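Local coordinates for protein superoxide dismutase [Fe] (Aquifex pyrophilus, PDB 1COJ) that catalyses the dismutation of superoxide radicals to hydrogen peroxide and oxygen at a single iron ion in each subunit of a homotetramer, at residues Pro7-Lys12 and His31-Val36; Asn40-Lys45 and Val69-Asn74; Lys101-Glu106 and Gly138-Asn143. One frame throughout, in Å; residues are numbered along the deposited sequence.

How the contacts relate
From the N terminus the chain first runs through 7-12, then enters helix 21-47, where contact 1 folds the leading segment back onto 31-36 and closes a loop. Further along the same helix, 40-45 meets 69-74 on helix 63-86; contact 2 thus closes the alpha-hairpin over the long connection between its arms. The two contacts follow in series and touch through Y35, which packs on F73 and N74. Contact 3 opens later, in the C-terminal domain, and ties helix 98-107 to strand 139-145 of the antiparallel sheet. Its centre lies about 30 Å from that of contact 1 and about 33 Å from that of contact 2, across the chain's centre. None of the three nests within another.

Contact 1 of 3, residues Pro7-Lys12 and His31-Val36; sequences PKDHLK and HYKGYV
K33 passes P7 nearly at right angles and ends on the carboxylate of D9. From CB the chain leaves with CG anti to the carbonyl carbon (chi1 -65°), and K33 CG rests 4.0 Å from P7 CB. Beyond it the chain stays extended, so K33 CE passes P7 CB and comes 3.4 Å from D9 OD1. K33 NZ closes a salt bridge with that same oxygen, D9 OD1, at 2.8 Å, on the syn lone pair. A second carboxylate, that of E29, also binds NZ, and the ammonium group is therefore shared between two acids.

P7 sits against three side chains of the helix, those of Y32, K33 and V36: P7 CD lies 3.8 Å from V36 CG1, and P7 CB is 3.9 Å from Y32 CE2, meeting that ring obliquely. In the alpha-hairpin domain of iron/manganese superoxide dismutases this is where the N-terminal segment is laid against the first long helix, beside the metal site. Y32 stands with CG anti to its own N (chi1 163°), which carries the phenol across to the loop. There K8 N donates to Y32 OH at 2.8 Å, with 164° at the hydrogen, arriving at the ring edge in plane. The buried hydroxyl is also bonded to E82, while the ring packs on the iron ligand H81.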
loop_
_atom_site.group_PDB
_atom_site.type_symbol
_atom_site.label_atom_id
_atom_site.label_comp_id
_atom_site.label_asym_id
_atom_site.label_seq_id
_atom_site.Cartn_x
_atom_site.Cartn_y
_atom_site.Cartn_z
ATOM N N PRO A 7 8.397 -26.652 3.003
ATOM C CA PRO A 7 8.045 -26.320 4.385
ATOM C C PRO A 7 8.900 -27.061 5.408
ATOM O O PRO A 7 9.429 -28.140 5.128
ATOM C CB PRO A 7 6.568 -26.717 4.464
ATOM C CG PRO A 7 6.459 -27.831 3.480
ATOM C CD PRO A 7 7.276 -27.325 2.321
ATOM N N LYS A 8 9.075 -26.452 6.574
ATOM C CA LYS A 8 9.850 -27.062 7.640
ATOM C C LYS A 8 8.879 -27.584 8.686
ATOM O O LYS A 8 8.584 -26.905 9.671
ATOM C CB LYS A 8 10.810 -26.041 8.246
ATOM C CG LYS A 8 11.776 -25.468 7.229
ATOM C CD LYS A 8 12.788 -24.554 7.872
ATOM C CE LYS A 8 13.728 -23.999 6.824
ATOM N NZ LYS A 8 14.816 -23.214 7.454
ATOM N N ASP A 9 8.385 -28.800 8.462
ATOM C CA ASP A 9 7.426 -29.432 9.364
ATOM C C ASP A 9 7.884 -29.529 10.806
ATOM O O ASP A 9 7.076 -29.422 11.721
ATOM C CB ASP A 9 7.032 -30.818 8.854
ATOM C CG ASP A 9 6.109 -30.752 7.662
ATOM O OD1 ASP A 9 4.911 -30.453 7.844
ATOM O OD2 ASP A 9 6.586 -30.987 6.540
ATOM N N HIS A 10 9.188 -29.665 11.016
ATOM C CA HIS A 10 9.725 -29.779 12.363
ATOM C C HIS A 10 9.523 -28.519 13.212
ATOM O O HIS A 10 9.794 -28.528 14.411
ATOM C CB HIS A 10 11.213 -30.145 12.317
ATOM C CG HIS A 10 12.111 -29.023 11.896
ATOM N ND1 HIS A 10 12.507 -28.817 10.595
ATOM C CD2 HIS A 10 12.728 -28.054 12.628
ATOM C CE1 HIS A 10 13.322 -27.784 10.534
ATOM N NE2 HIS A 10 13.473 -27.302 11.752
ATOM N N LEU A 11 9.068 -27.444 12.579
ATOM C CA LEU A 11 8.833 -26.169 13.255
ATOM C C LEU A 11 7.427 -26.038 13.843
ATOM O O LEU A 11 7.153 -25.094 14.582
ATOM C CB LEU A 11 9.064 -25.021 12.265
ATOM C CG LEU A 11 10.307 -24.134 12.366
ATOM C CD1 LEU A 11 11.523 -24.908 12.811
ATOM C CD2 LEU A 11 10.542 -23.461 11.023
ATOM N N LYS A 12 6.533 -26.961 13.497
ATOM C CA LYS A 12 5.149 -26.915 13.971
ATOM C C LYS A 12 5.006 -27.072 15.489
ATOM O O LYS A 12 5.347 -28.117 16.051
ATOM C CB LYS A 12 4.322 -27.986 13.264
ATOM C CG LYS A 12 2.829 -27.857 13.469
ATOM C CD LYS A 12 2.116 -28.947 12.699
ATOM C CE LYS A 12 0.616 -28.865 12.870
ATOM N NZ LYS A 12 -0.033 -29.997 12.162
ATOM N N HIS A 31 -2.062 -21.718 5.656
ATOM C CA HIS A 31 -1.431 -20.433 5.386
ATOM C C HIS A 31 0.055 -20.505 5.110
ATOM O O HIS A 31 0.501 -20.161 4.020
ATOM C CB HIS A 31 -1.724 -19.459 6.521
ATOM C CG HIS A 31 -3.181 -19.154 6.677
ATOM N ND1 HIS A 31 -3.895 -18.474 5.711
ATOM C CD2 HIS A 31 -4.073 -19.487 7.638
ATOM C CE1 HIS A 31 -5.166 -18.402 6.072
ATOM N NE2 HIS A 31 -5.304 -19.008 7.234
ATOM N N TYR A 32 0.824 -20.964 6.091
ATOM C CA TYR A 32 2.268 -21.076 5.932
ATOM C C TYR A 32 2.668 -21.881 4.688
ATOM O O TYR A 32 3.431 -21.402 3.842
ATOM C CB TYR A 32 2.878 -21.684 7.199
ATOM C CG TYR A 32 4.281 -22.224 7.033
ATOM C CD1 TYR A 32 5.315 -21.417 6.553
ATOM C CD2 TYR A 32 4.572 -23.551 7.342
ATOM C CE1 TYR A 32 6.612 -21.932 6.385
ATOM C CE2 TYR A 32 5.849 -24.072 7.180
ATOM C CZ TYR A 32 6.866 -23.264 6.703
ATOM O OH TYR A 32 8.124 -23.795 6.551
ATOM N N LYS A 33 2.128 -23.086 4.562
ATOM C CA LYS A 33 2.448 -23.928 3.424
ATOM C C LYS A 33 1.963 -23.338 2.106
ATOM O O LYS A 33 2.549 -23.600 1.050
ATOM C CB LYS A 33 1.920 -25.345 3.648
ATOM C CG LYS A 33 2.616 -26.035 4.811
ATOM C CD LYS A 33 2.285 -27.511 4.897
ATOM C CE LYS A 33 3.109 -28.171 5.990
ATOM N NZ LYS A 33 2.878 -29.640 6.029
ATOM N N GLY A 34 0.940 -22.490 2.179
ATOM C CA GLY A 34 0.410 -21.847 0.989
ATOM C C GLY A 34 1.401 -20.843 0.429
ATOM O O GLY A 34 1.525 -20.695 -0.792
ATOM N N TYR A 35 2.115 -20.159 1.322
ATOM C CA TYR A 35 3.120 -19.177 0.918
ATOM C C TYR A 35 4.299 -19.885 0.265
ATOM O O TYR A 35 4.892 -19.368 -0.682
ATOM C CB TYR A 35 3.606 -18.358 2.116
ATOM C CG TYR A 35 2.520 -17.537 2.767
ATOM C CD1 TYR A 35 1.717 -16.685 2.008
ATOM C CD2 TYR A 35 2.275 -17.627 4.135
ATOM C CE1 TYR A 35 0.689 -15.945 2.596
ATOM C CE2 TYR A 35 1.249 -16.891 4.732
ATOM C CZ TYR A 35 0.463 -16.052 3.956
ATOM O OH TYR A 35 -0.536 -15.299 4.538
ATOM N N VAL A 36 4.641 -21.063 0.778
ATOM C CA VAL A 36 5.743 -21.846 0.227
ATOM C C VAL A 36 5.394 -22.276 -1.202
ATOM O O VAL A 36 6.192 -22.100 -2.132
ATOM C CB VAL A 36 6.050 -23.096 1.107
ATOM C CG1 VAL A 36 7.091 -23.989 0.430
ATOM C CG2 VAL A 36 6.548 -22.658 2.485
#

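Contact 2 of 3, residues Asn40-Lys45 and Val69-Asn74; sequences NEIQEK and VEETFN
I42 and E71 mark the closest backbone approach, their CA atoms 6.5 Å apart, where helix segments 40-45 and 69-74 run nearly antiparallel, at 150° between their directions and with axes 9.8 Å apart. I42 carries most of the packing. Its CG1 branch lies anti to the carbonyl carbon and is extended onward, which drives CD1 in against the facing helix. There I42 CD1 sits 3.8 Å from E70 CB and 3.7 Å from the carbonyl oxygen E70 O, with the side-chain amide of N74 bordering the same methyl. The other branch, I42 CG2, lies against E71 CB at 4.0 Å, so the two branches of one isoleucine cover successive residues of the opposite helix.

Toward one flank the contact becomes polar. E71 extends with CG anti to the backbone N (chi1 -177°), while Q43 bends at chi2 and turns its amide toward the carboxylate; the two flat groups are nearly coplanar, 13° apart. A salt bridge to K68 holds the carboxylate of E71. Of the E70 side chain, CB alone faces I42; the chain bends away, and its carboxylate forms salt bridges with R126 of the third subunit and R65 of the fourth. The carboxylate group is thus committed to the tetramer rather than to this helix pair.

These segments form part of the helical hairpin of the N-terminal domain, its arms being helices 21-47 and 63-86. L67, earlier on helix 63-86, extends the apolar cover on I42, and L46 packs on E71. Toward the metal end, N74 lies against Y35 and K38 of helix 21-47, with N60 of the fourth subunit packed beside it.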
loop_
_atom_site.group_PDB
_atom_site.type_symbol
_atom_site.label_atom_id
_atom_site.label_comp_id
_atom_site.label_asym_id
_atom_site.label_seq_id
_atom_site.Cartn_x
_atom_site.Cartn_y
_atom_site.Cartn_z
ATOM N N ASN A 40 7.138 -20.883 -4.810
ATOM C CA ASN A 40 7.693 -21.824 -5.776
ATOM C C ASN A 40 7.157 -21.597 -7.186
ATOM O O ASN A 40 7.914 -21.653 -8.156
ATOM C CB ASN A 40 7.454 -23.265 -5.321
ATOM C CG ASN A 40 8.362 -23.671 -4.166
ATOM O OD1 ASN A 40 9.292 -22.952 -3.804
ATOM N ND2 ASN A 40 8.083 -24.817 -3.573
ATOM N N GLU A 41 5.865 -21.302 -7.292
ATOM C CA GLU A 41 5.233 -21.041 -8.583
ATOM C C GLU A 41 5.862 -19.799 -9.206
ATOM O O GLU A 41 6.184 -19.775 -10.397
ATOM C CB GLU A 41 3.730 -20.809 -8.413
ATOM C CG GLU A 41 3.023 -20.447 -9.716
ATOM C CD GLU A 41 1.546 -20.120 -9.534
ATOM O OE1 GLU A 41 0.968 -19.451 -10.413
ATOM O OE2 GLU A 41 0.956 -20.536 -8.519
ATOM N N ILE A 42 6.021 -18.765 -8.388
ATOM C CA ILE A 42 6.614 -17.510 -8.830
ATOM C C ILE A 42 8.041 -17.745 -9.334
ATOM O O ILE A 42 8.419 -17.220 -10.382
ATOM C CB ILE A 42 6.574 -16.466 -7.689
ATOM C CG1 ILE A 42 5.122 -16.028 -7.450
ATOM C CG2 ILE A 42 7.471 -15.273 -8.004
ATOM C CD1 ILE A 42 4.916 -15.182 -6.209
ATOM N N GLN A 43 8.794 -18.598 -8.639
ATOM C CA GLN A 43 10.169 -18.902 -9.042
ATOM C C GLN A 43 10.214 -19.558 -10.418
ATOM O O GLN A 43 11.068 -19.223 -11.243
ATOM C CB GLN A 43 10.883 -19.790 -8.012
ATOM C CG GLN A 43 11.167 -19.102 -6.680
ATOM C CD GLN A 43 11.771 -17.716 -6.837
ATOM O OE1 GLN A 43 11.202 -16.724 -6.388
ATOM N NE2 GLN A 43 12.902 -17.634 -7.507
ATOM N N GLU A 44 9.282 -20.471 -10.669
ATOM C CA GLU A 44 9.214 -21.160 -11.952
ATOM C C GLU A 44 8.901 -20.181 -13.081
ATOM O O GLU A 44 9.546 -20.207 -14.131
ATOM C CB GLU A 44 8.142 -22.246 -11.922
ATOM C CG GLU A 44 8.398 -23.364 -10.936
ATOM C CD GLU A 44 7.282 -24.388 -10.951
ATOM O OE1 GLU A 44 6.100 -23.973 -10.942
ATOM O OE2 GLU A 44 7.576 -25.603 -10.983
ATOM N N LYS A 45 7.917 -19.316 -12.854
ATOM C CA LYS A 45 7.513 -18.338 -13.856
ATOM C C LYS A 45 8.568 -17.271 -14.089
ATOM O O LYS A 45 8.751 -16.808 -15.212
ATOM C CB LYS A 45 6.166 -17.729 -13.484
ATOM C CG LYS A 45 5.049 -18.741 -13.627
ATOM C CD LYS A 45 3.699 -18.208 -13.210
ATOM C CE LYS A 45 2.625 -19.249 -13.509
ATOM N NZ LYS A 45 1.271 -18.840 -13.075
ATOM N N VAL A 69 6.628 -8.351 -7.364
ATOM C CA VAL A 69 5.833 -7.773 -6.287
ATOM C C VAL A 69 5.379 -8.884 -5.344
ATOM O O VAL A 69 5.661 -8.846 -4.146
ATOM C CB VAL A 69 4.585 -7.020 -6.821
ATOM C CG1 VAL A 69 3.667 -6.638 -5.670
ATOM C CG2 VAL A 69 4.999 -5.765 -7.577
ATOM N N GLU A 70 4.738 -9.910 -5.893
ATOM C CA GLU A 70 4.254 -11.002 -5.059
ATOM C C GLU A 70 5.361 -11.901 -4.525
ATOM O O GLU A 70 5.160 -12.633 -3.553
ATOM C CB GLU A 70 3.169 -11.810 -5.782
ATOM C CG GLU A 70 2.026 -10.962 -6.362
ATOM C CD GLU A 70 1.244 -10.155 -5.320
ATOM O OE1 GLU A 70 0.292 -9.459 -5.720
ATOM O OE2 GLU A 70 1.560 -10.205 -4.112
ATOM N N GLU A 71 6.541 -11.831 -5.129
ATOM C CA GLU A 71 7.654 -12.627 -4.645
ATOM C C GLU A 71 7.983 -12.176 -3.227
ATOM O O GLU A 71 8.252 -13.008 -2.358
ATOM C CB GLU A 71 8.886 -12.461 -5.531
ATOM C CG GLU A 71 10.067 -13.332 -5.096
ATOM C CD GLU A 71 11.305 -13.104 -5.942
ATOM O OE1 GLU A 71 11.575 -11.935 -6.282
ATOM O OE2 GLU A 71 12.008 -14.085 -6.266
ATOM N N THR A 72 7.947 -10.865 -2.984
ATOM C CA THR A 72 8.247 -10.332 -1.659
ATOM C C THR A 72 7.150 -10.707 -0.664
ATOM O O THR A 72 7.433 -11.015 0.494
ATOM C CB THR A 72 8.439 -8.785 -1.655
ATOM O OG1 THR A 72 7.225 -8.134 -2.037
ATOM C CG2 THR A 72 9.550 -8.377 -2.605
ATOM N N PHE A 73 5.902 -10.712 -1.126
ATOM C CA PHE A 73 4.767 -11.059 -0.275
ATOM C C PHE A 73 4.875 -12.497 0.217
ATOM O O PHE A 73 4.800 -12.763 1.422
ATOM C CB PHE A 73 3.445 -10.877 -1.031
ATOM C CG PHE A 73 2.223 -11.150 -0.192
ATOM C CD1 PHE A 73 1.772 -10.208 0.727
ATOM C CD2 PHE A 73 1.548 -12.367 -0.299
ATOM C CE1 PHE A 73 0.661 -10.469 1.531
ATOM C CE2 PHE A 73 0.439 -12.640 0.497
ATOM C CZ PHE A 73 -0.005 -11.691 1.417
ATOM N N ASN A 74 5.090 -13.413 -0.718
ATOM C CA ASN A 74 5.184 -14.824 -0.387
ATOM C C ASN A 74 6.463 -15.237 0.328
ATOM O O ASN A 74 6.413 -16.007 1.294
ATOM C CB ASN A 74 4.917 -15.681 -1.629
ATOM C CG ASN A 74 3.469 -15.570 -2.106
ATOM O OD1 ASN A 74 3.169 -14.873 -3.072
ATOM N ND2 ASN A 74 2.574 -16.239 -1.410
#

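Contact 3 of 3, residues Lys101-Glu106 and Gly138-Asn143; sequences KKKIEE and GRLVVN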
loop_
_atom_site.group_PDB
_atom_site.type_symbol
_atom_site.label_atom_id
_atom_site.label_comp_id
_atom_site.label_asym_id
_atom_site.label_seq_id
_atom_site.Cartn_x
_atom_site.Cartn_y
_atom_site.Cartn_z
ATOM N N LYS A 101 19.396 -8.494 27.718
ATOM C CA LYS A 101 18.769 -7.584 28.668
ATOM C C LYS A 101 19.472 -6.234 28.717
ATOM O O LYS A 101 18.821 -5.192 28.785
ATOM C CB LYS A 101 18.748 -8.192 30.067
ATOM C CG LYS A 101 17.825 -9.381 30.224
ATOM C CD LYS A 101 17.975 -9.970 31.617
ATOM C CE LYS A 101 17.134 -11.215 31.788
ATOM N NZ LYS A 101 17.435 -11.900 33.076
ATOM N N LYS A 102 20.797 -6.250 28.651
ATOM C CA LYS A 102 21.571 -5.017 28.706
ATOM C C LYS A 102 21.344 -4.135 27.482
ATOM O O LYS A 102 21.208 -2.914 27.605
ATOM C CB LYS A 102 23.061 -5.327 28.873
ATOM C CG LYS A 102 23.924 -4.114 29.215
ATOM C CD LYS A 102 23.453 -3.416 30.495
ATOM C CE LYS A 102 23.530 -4.337 31.714
ATOM N NZ LYS A 102 23.022 -3.683 32.959
ATOM N N LYS A 103 21.306 -4.755 26.307
ATOM C CA LYS A 103 21.089 -4.026 25.059
ATOM C C LYS A 103 19.693 -3.402 25.059
ATOM O O LYS A 103 19.517 -2.242 24.679
ATOM C CB LYS A 103 21.239 -4.971 23.867
ATOM C CG LYS A 103 21.313 -4.272 22.514
ATOM C CD LYS A 103 22.747 -4.215 22.015
ATOM C CE LYS A 103 22.862 -3.532 20.657
ATOM N NZ LYS A 103 22.721 -2.058 20.745
ATOM N N ILE A 104 18.702 -4.180 25.492
ATOM C CA ILE A 104 17.318 -3.710 25.567
ATOM C C ILE A 104 17.248 -2.528 26.525
ATOM O O ILE A 104 16.536 -1.548 26.285
ATOM C CB ILE A 104 16.369 -4.828 26.077
ATOM C CG1 ILE A 104 16.158 -5.880 24.986
ATOM C CG2 ILE A 104 15.039 -4.244 26.540
ATOM C CD1 ILE A 104 15.302 -7.048 25.415
ATOM N N GLU A 105 18.010 -2.623 27.606
ATOM C CA GLU A 105 18.038 -1.584 28.611
ATOM C C GLU A 105 18.555 -0.269 28.044
ATOM O O GLU A 105 17.926 0.771 28.211
ATOM C CB GLU A 105 18.896 -2.033 29.783
ATOM C CG GLU A 105 18.660 -1.248 31.052
ATOM C CD GLU A 105 19.499 -1.752 32.209
ATOM O OE1 GLU A 105 19.846 -0.927 33.077
ATOM O OE2 GLU A 105 19.808 -2.967 32.254
ATOM N N GLU A 106 19.670 -0.319 27.329
ATOM C CA GLU A 106 20.233 0.901 26.767
ATOM C C GLU A 106 19.526 1.433 25.522
ATOM O O GLU A 106 19.469 2.644 25.318
ATOM C CB GLU A 106 21.741 0.756 26.537
ATOM C CG GLU A 106 22.167 -0.423 25.687
ATOM C CD GLU A 106 23.677 -0.581 25.644
ATOM O OE1 GLU A 106 24.186 -1.580 26.198
ATOM O OE2 GLU A 106 24.355 0.298 25.063
ATOM N N GLY A 138 22.830 -0.136 14.667
ATOM C CA GLY A 138 23.286 -1.056 15.692
ATOM C C GLY A 138 22.383 -1.035 16.911
ATOM O O GLY A 138 22.772 -1.492 17.982
ATOM N N ARG A 139 21.163 -0.536 16.740
ATOM C CA ARG A 139 20.206 -0.448 17.835
ATOM C C ARG A 139 19.012 -1.374 17.646
ATOM O O ARG A 139 18.625 -1.690 16.517
ATOM C CB ARG A 139 19.693 0.987 17.967
ATOM C CG ARG A 139 20.763 2.012 18.295
ATOM C CD ARG A 139 20.279 3.424 17.990
ATOM N NE ARG A 139 19.087 3.800 18.747
ATOM C CZ ARG A 139 19.052 3.951 20.070
ATOM N NH1 ARG A 139 20.144 3.752 20.800
ATOM N NH2 ARG A 139 17.927 4.333 20.661
ATOM N N LEU A 140 18.451 -1.837 18.758
ATOM C CA LEU A 140 17.272 -2.688 18.709
ATOM C C LEU A 140 16.123 -1.735 18.426
ATOM O O LEU A 140 16.072 -0.629 18.982
ATOM C CB LEU A 140 17.035 -3.396 20.048
ATOM C CG LEU A 140 18.039 -4.479 20.447
ATOM C CD1 LEU A 140 17.690 -5.027 21.817
ATOM C CD2 LEU A 140 18.055 -5.597 19.418
ATOM N N VAL A 141 15.231 -2.135 17.527
ATOM C CA VAL A 141 14.081 -1.319 17.161
ATOM C C VAL A 141 12.833 -2.180 16.998
ATOM O O VAL A 141 12.919 -3.384 16.740
ATOM C CB VAL A 141 14.309 -0.543 15.831
ATOM C CG1 VAL A 141 15.526 0.368 15.936
ATOM C CG2 VAL A 141 14.469 -1.504 14.669
ATOM N N VAL A 142 11.676 -1.568 17.203
ATOM C CA VAL A 142 10.415 -2.264 17.044
ATOM C C VAL A 142 9.905 -1.827 15.676
ATOM O O VAL A 142 9.765 -0.635 15.411
ATOM C CB VAL A 142 9.412 -1.876 18.139
ATOM C CG1 VAL A 142 8.073 -2.526 17.863
ATOM C CG2 VAL A 142 9.932 -2.307 19.497
ATOM N N ASN A 143 9.679 -2.794 14.798
ATOM C CA ASN A 143 9.214 -2.543 13.439
ATOM C C ASN A 143 7.832 -3.175 13.241
ATOM O O ASN A 143 7.671 -4.389 13.363
ATOM C CB ASN A 143 10.232 -3.151 12.458
ATOM C CG ASN A 143 9.875 -2.939 10.983
ATOM O OD1 ASN A 143 10.401 -3.644 10.120
ATOM N ND2 ASN A 143 9.033 -1.950 10.680
HETATM O O HOH W 1 18.373 5.000 24.033
#
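L140 points its CD1 into the groove between K103 and I104, and this is the close-packed part of the contact. L140 CD1 lies 3.6 Å from I104 CG1 and 3.8 Å from K103 CG, so a single methyl touches two consecutive residues of helix 98-107. Because L140 is extended at chi2 (178°), its tip is carried from the strand to the helix.

The aliphatic part of K103 runs over this leucine, then bends at chi2 and chi4 and brings the ammonium to the segment's start. K103 NZ donates to G138 O at 2.8 Å, in the carbonyl plane and with a C=O...N angle of 157°. The same nitrogen forms a salt bridge with D107, whose OD1 also accepts a hydrogen bond from the backbone N of L140; one lysine and one aspartate thus hold the backbone at G138 and L140. A methionine in place of K103 would probably leave G138 O and the D107 carboxylate without their ammonium partner.

On the other flank the join is looser. The R139 side chain makes no direct bond to 101-106; a water joins them, donating to E106 O at 2.9 Å and accepting only a weak bond from R139 NH2, and it lies in the plane of the guanidinium group.

Segment 101-106 crosses strand segment 139-143 at -72°, where helix 98-107 lies on an outer strand of the three-stranded antiparallel sheet in the C-terminal domain. L140 also touches L133 of strand 128-134; I104 packs on C114 of helix 111-124, and K103 is covered by F197 and M201 of helix 190-207.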